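Local atomic coordinates of protein HI_1472 (Haemophilus influenzae, PDB entry 3PSH), a protein that binds molybdate and tungstate in the periplasm and serves the MolBCA ABC transporter in low-affinity molybdate import. Residues M68-L80 with T91-V105. Sequence-based numbering, arbitrary orientation.
Sequences MPGDLNSVNIESL and TNYAPSEMIKQISDV
Met98 lays its side chain against the backbone of the loop 71-75, a worked example of how a helix and a loop pack over the parallel sheet of a Fe/B12-type periplasmic binding protein lobe. With CG anti to the backbone N (chi1 170°) and the chain fully extended beyond it, Met98 brings SD to 3.5 Å from Ser74 N and carries CE to 3.6 Å from Asp71 O. Strand residues Leu24 and Val90 meet the same side chain from the sheet. Next along the 68-80 segment, Val75 crosses Met98 at a slant, CG1 to CG 3.9 Å, and runs past Gln101 in the opposite direction. Ile77 drops CD1 onto the helix backbone, 3.4 Å from Gln101 O, and its CG2 reaches tip to tip toward Val105. Leu80 crosses Ile102 nearly at a right angle.

At the other end, the hydroxyl of Tyr93 meets Leu72 CD1; Tyr93 also touches Tyr280, and Leu72 lies near His26, both molybdate-binding residues. The Tyr93 ring is backed by Thr91 CG2, centred over one face. Polar groups are joined through solvent: one water donates to Leu72 O and accepts from Thr91 N. A second takes the Ile77 N-H and donates to Val75 O and to Gln101 OE1, the water oxygen lying 2.7 Å from OE1.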
loop_
_atom_site.group_PDB
_atom_site.type_symbol
_atom_site.label_atom_id
_atom_site.label_comp_id
_atom_site.label_asym_id
_atom_site.label_seq_id
_atom_site.Cartn_x
_atom_site.Cartn_y
_atom_site.Cartn_z
ATOM N N MET A 68 20.413 5.940 1.742
ATOM C CA MET A 68 19.662 5.024 0.797
ATOM C C MET A 68 20.569 3.945 0.261
ATOM O O MET A 68 21.106 4.031 -0.870
ATOM C CB MET A 68 19.098 5.899 -0.349
ATOM C CG MET A 68 18.024 6.821 0.191
ATOM S SD MET A 68 17.467 8.015 -1.096
ATOM C CE MET A 68 18.806 9.237 -1.103
ATOM N N PRO A 69 20.783 2.897 1.052
ATOM C CA PRO A 69 21.777 1.884 0.711
ATOM C C PRO A 69 21.252 0.722 -0.102
ATOM O O PRO A 69 21.897 -0.304 -0.177
ATOM C CB PRO A 69 22.247 1.404 2.097
ATOM C CG PRO A 69 20.978 1.372 2.920
ATOM C CD PRO A 69 20.358 2.738 2.474
ATOM N N GLY A 70 20.016 0.844 -0.618
ATOM C CA GLY A 70 19.450 -0.223 -1.456
ATOM C C GLY A 70 18.066 0.251 -1.935
ATOM O O GLY A 70 17.804 1.361 -1.721
ATOM N N ASP A 71 17.364 -0.647 -2.609
ATOM C CA ASP A 71 15.945 -0.363 -2.997
ATOM C C ASP A 71 15.148 -1.633 -2.882
ATOM O O ASP A 71 15.448 -2.523 -2.046
ATOM C CB ASP A 71 15.975 0.335 -4.408
ATOM C CG ASP A 71 16.456 -0.539 -5.549
ATOM O OD1 ASP A 71 16.683 -1.698 -5.414
ATOM O OD2 ASP A 71 16.672 -0.028 -6.672
ATOM N N LEU A 72 14.015 -1.723 -3.635
ATOM C CA LEU A 72 13.235 -2.931 -3.403
ATOM C C LEU A 72 13.831 -4.315 -3.732
ATOM O O LEU A 72 13.495 -5.369 -3.068
ATOM C CB LEU A 72 11.894 -2.852 -4.190
ATOM C CG LEU A 72 10.927 -1.778 -3.718
ATOM C CD1 LEU A 72 9.940 -1.459 -4.832
ATOM C CD2 LEU A 72 10.225 -2.203 -2.473
ATOM N N ASN A 73 14.678 -4.314 -4.770
ATOM C CA ASN A 73 15.189 -5.607 -5.236
ATOM C C ASN A 73 16.722 -5.660 -5.437
ATOM O O ASN A 73 17.269 -6.515 -6.059
ATOM C CB ASN A 73 14.419 -6.029 -6.515
ATOM C CG ASN A 73 14.688 -5.082 -7.654
ATOM O OD1 ASN A 73 15.489 -4.123 -7.553
ATOM N ND2 ASN A 73 13.897 -5.264 -8.717
ATOM N N SER A 74 17.406 -4.764 -4.785
ATOM C CA SER A 74 18.911 -4.662 -4.860
ATOM C C SER A 74 19.435 -4.032 -3.541
ATOM O O SER A 74 18.739 -3.214 -2.857
ATOM C CB SER A 74 19.397 -3.858 -6.090
ATOM O OG SER A 74 19.111 -2.438 -5.963
ATOM N N VAL A 75 20.689 -4.378 -3.169
ATOM C CA VAL A 75 21.255 -3.759 -1.990
ATOM C C VAL A 75 22.716 -3.449 -2.298
ATOM O O VAL A 75 23.270 -4.111 -3.224
ATOM C CB VAL A 75 21.102 -4.694 -0.790
ATOM C CG1 VAL A 75 21.885 -6.081 -1.022
ATOM C CG2 VAL A 75 21.569 -3.939 0.576
ATOM N N ASN A 76 23.236 -2.399 -1.633
ATOM C CA ASN A 76 24.662 -1.957 -1.818
ATOM C C ASN A 76 25.281 -2.257 -0.433
ATOM O O ASN A 76 25.172 -1.422 0.493
ATOM C CB ASN A 76 24.736 -0.462 -2.220
ATOM C CG ASN A 76 26.178 0.046 -2.300
ATOM O OD1 ASN A 76 27.071 -0.582 -1.768
ATOM N ND2 ASN A 76 26.407 1.119 -3.107
ATOM N N ILE A 77 25.890 -3.437 -0.313
ATOM C CA ILE A 77 26.356 -3.940 1.022
ATOM C C ILE A 77 27.429 -2.967 1.544
ATOM O O ILE A 77 27.378 -2.573 2.721
ATOM C CB ILE A 77 26.929 -5.340 0.942
ATOM C CG1 ILE A 77 25.847 -6.428 0.632
ATOM C CG2 ILE A 77 27.618 -5.820 2.239
ATOM C CD1 ILE A 77 24.717 -6.606 1.722
ATOM N N GLU A 78 28.365 -2.531 0.679
ATOM C CA GLU A 78 29.361 -1.559 1.250
ATOM C C GLU A 78 28.760 -0.268 1.777
ATOM O O GLU A 78 29.274 0.226 2.786
ATOM C CB GLU A 78 30.526 -1.197 0.305
ATOM C CG GLU A 78 31.224 -2.411 -0.312
ATOM C CD GLU A 78 32.346 -2.897 0.546
ATOM O OE1 GLU A 78 32.538 -2.346 1.647
ATOM O OE2 GLU A 78 32.993 -3.947 0.212
ATOM N N SER A 79 27.708 0.315 1.166
ATOM C CA SER A 79 27.068 1.457 1.712
ATOM C C SER A 79 26.289 1.049 2.983
ATOM O O SER A 79 26.253 1.838 3.951
ATOM C CB SER A 79 26.042 2.083 0.720
ATOM O OG SER A 79 26.782 2.825 -0.267
ATOM N N LEU A 80 25.675 -0.125 2.942
ATOM C CA LEU A 80 24.797 -0.563 4.050
ATOM C C LEU A 80 25.647 -0.759 5.346
ATOM O O LEU A 80 25.297 -0.225 6.436
ATOM C CB LEU A 80 24.148 -1.877 3.655
ATOM C CG LEU A 80 23.246 -2.524 4.705
ATOM C CD1 LEU A 80 22.031 -1.595 5.043
ATOM C CD2 LEU A 80 22.739 -3.875 4.288
ATOM N N THR A 91 11.150 -6.220 1.223
ATOM C CA THR A 91 9.835 -6.699 0.702
ATOM C C THR A 91 9.873 -8.240 0.529
ATOM O O THR A 91 10.907 -8.859 0.233
ATOM C CB THR A 91 9.533 -5.955 -0.587
ATOM O OG1 THR A 91 8.128 -6.054 -0.912
ATOM C CG2 THR A 91 10.440 -6.355 -1.733
ATOM N N ASN A 92 8.665 -8.835 0.571
ATOM C CA ASN A 92 8.543 -10.245 0.504
ATOM C C ASN A 92 9.100 -10.874 -0.757
ATOM O O ASN A 92 9.557 -11.976 -0.718
ATOM C CB ASN A 92 7.095 -10.682 0.712
ATOM C CG ASN A 92 6.170 -10.042 -0.310
ATOM O OD1 ASN A 92 6.039 -8.779 -0.375
ATOM N ND2 ASN A 92 5.665 -10.862 -1.189
ATOM N N TYR A 93 9.077 -10.174 -1.892
ATOM C CA TYR A 93 9.576 -10.768 -3.109
ATOM C C TYR A 93 11.040 -10.389 -3.355
ATOM O O TYR A 93 11.572 -10.588 -4.490
ATOM C CB TYR A 93 8.637 -10.317 -4.277
ATOM C CG TYR A 93 8.626 -8.819 -4.567
ATOM C CD1 TYR A 93 9.639 -8.237 -5.373
ATOM C CD2 TYR A 93 7.595 -8.007 -4.121
ATOM C CE1 TYR A 93 9.659 -6.841 -5.631
ATOM C CE2 TYR A 93 7.621 -6.609 -4.371
ATOM C CZ TYR A 93 8.619 -6.046 -5.154
ATOM O OH TYR A 93 8.620 -4.723 -5.460
ATOM N N ALA A 94 11.726 -9.819 -2.328
ATOM C CA ALA A 94 13.209 -9.449 -2.511
ATOM C C ALA A 94 13.938 -10.681 -3.019
ATOM O O ALA A 94 13.743 -11.757 -2.488
ATOM C CB ALA A 94 13.830 -8.956 -1.219
ATOM N N PRO A 95 14.771 -10.491 -4.061
ATOM C CA PRO A 95 15.407 -11.727 -4.580
ATOM C C PRO A 95 16.219 -12.458 -3.471
ATOM O O PRO A 95 16.812 -11.805 -2.560
ATOM C CB PRO A 95 16.390 -11.212 -5.597
ATOM C CG PRO A 95 15.749 -9.821 -6.112
ATOM C CD PRO A 95 14.974 -9.315 -4.930
ATOM N N SER A 96 16.262 -13.789 -3.566
ATOM C CA SER A 96 17.027 -14.605 -2.611
ATOM C C SER A 96 18.478 -14.118 -2.618
ATOM O O SER A 96 19.088 -14.100 -1.521
ATOM C CB SER A 96 16.982 -16.087 -3.008
ATOM O OG SER A 96 15.652 -16.512 -2.924
ATOM N N GLU A 97 18.967 -13.631 -3.771
ATOM C CA GLU A 97 20.395 -13.216 -3.830
ATOM C C GLU A 97 20.653 -11.984 -2.943
ATOM O O GLU A 97 21.699 -11.824 -2.349
ATOM C CB GLU A 97 20.771 -12.944 -5.315
ATOM C CG GLU A 97 22.134 -12.288 -5.515
ATOM C CD GLU A 97 22.442 -11.970 -7.014
ATOM O OE1 GLU A 97 21.541 -12.218 -7.867
ATOM O OE2 GLU A 97 23.534 -11.459 -7.332
ATOM N N MET A 98 19.680 -11.120 -2.866
ATOM C CA MET A 98 19.748 -9.878 -2.116
ATOM C C MET A 98 19.661 -10.205 -0.630
ATOM O O MET A 98 20.425 -9.625 0.172
ATOM C CB MET A 98 18.554 -8.972 -2.522
ATOM C CG MET A 98 18.424 -7.776 -1.610
ATOM S SD MET A 98 16.900 -6.834 -2.036
ATOM C CE MET A 98 16.856 -5.582 -0.730
ATOM N N ILE A 99 18.687 -11.039 -0.230
ATOM C CA ILE A 99 18.591 -11.450 1.197
ATOM C C ILE A 99 19.936 -12.119 1.613
ATOM O O ILE A 99 20.461 -11.829 2.702
ATOM C CB ILE A 99 17.422 -12.429 1.394
ATOM C CG1 ILE A 99 16.175 -11.553 1.214
ATOM C CG2 ILE A 99 17.497 -13.097 2.777
ATOM C CD1 ILE A 99 14.786 -12.351 1.132
ATOM N N LYS A 100 20.459 -12.994 0.755
ATOM C CA LYS A 100 21.728 -13.701 1.026
ATOM C C LYS A 100 22.875 -12.692 1.170
ATOM O O LYS A 100 23.675 -12.877 2.077
ATOM C CB LYS A 100 22.056 -14.753 -0.046
ATOM C CG LYS A 100 23.351 -15.593 0.279
ATOM C CD LYS A 100 23.429 -16.729 -0.730
ATOM C CE LYS A 100 24.719 -17.589 -0.620
ATOM N NZ LYS A 100 25.974 -16.749 -0.721
ATOM N N GLN A 101 22.970 -11.681 0.286
ATOM C CA GLN A 101 24.015 -10.574 0.479
ATOM C C GLN A 101 23.978 -10.026 1.923
ATOM O O GLN A 101 24.992 -9.863 2.543
ATOM C CB GLN A 101 23.936 -9.452 -0.542
ATOM C CG GLN A 101 24.358 -9.903 -1.910
ATOM C CD GLN A 101 24.636 -8.729 -2.763
ATOM O OE1 GLN A 101 25.618 -8.037 -2.502
ATOM N NE2 GLN A 101 23.741 -8.434 -3.772
ATOM N N ILE A 102 22.796 -9.722 2.414
ATOM C CA ILE A 102 22.663 -9.105 3.741
ATOM C C ILE A 102 22.918 -10.146 4.874
ATOM O O ILE A 102 23.696 -9.837 5.762
ATOM C CB ILE A 102 21.239 -8.464 3.862
ATOM C CG1 ILE A 102 21.010 -7.373 2.743
ATOM C CG2 ILE A 102 21.075 -7.950 5.231
ATOM C CD1 ILE A 102 19.536 -7.005 2.680
ATOM N N SER A 103 22.421 -11.391 4.725
ATOM C CA SER A 103 22.652 -12.430 5.728
ATOM C C SER A 103 24.153 -12.796 5.788
ATOM O O SER A 103 24.622 -13.158 6.830
ATOM C CB SER A 103 21.896 -13.644 5.331
ATOM O OG SER A 103 20.517 -13.285 5.378
ATOM N N ASP A 104 24.826 -12.737 4.665
ATOM C CA ASP A 104 26.269 -13.058 4.595
ATOM C C ASP A 104 27.118 -12.035 5.369
ATOM O O ASP A 104 28.264 -12.349 5.705
ATOM C CB ASP A 104 26.812 -13.175 3.155
ATOM C CG ASP A 104 26.449 -14.462 2.489
ATOM O OD1 ASP A 104 25.939 -15.413 3.098
ATOM O OD2 ASP A 104 26.570 -14.510 1.236
ATOM N N VAL A 105 26.627 -10.842 5.657
ATOM C CA VAL A 105 27.388 -9.874 6.457
ATOM C C VAL A 105 26.723 -9.792 7.850
ATOM O O VAL A 105 27.020 -8.851 8.583
ATOM C CB VAL A 105 27.699 -8.508 5.758
ATOM C CG1 VAL A 105 28.599 -8.801 4.547
ATOM C CG2 VAL A 105 26.384 -7.829 5.338
HETATM O O HOH W 1 13.270 -5.009 -0.297
HETATM O O HOH W 2 25.886 -5.307 -2.648
#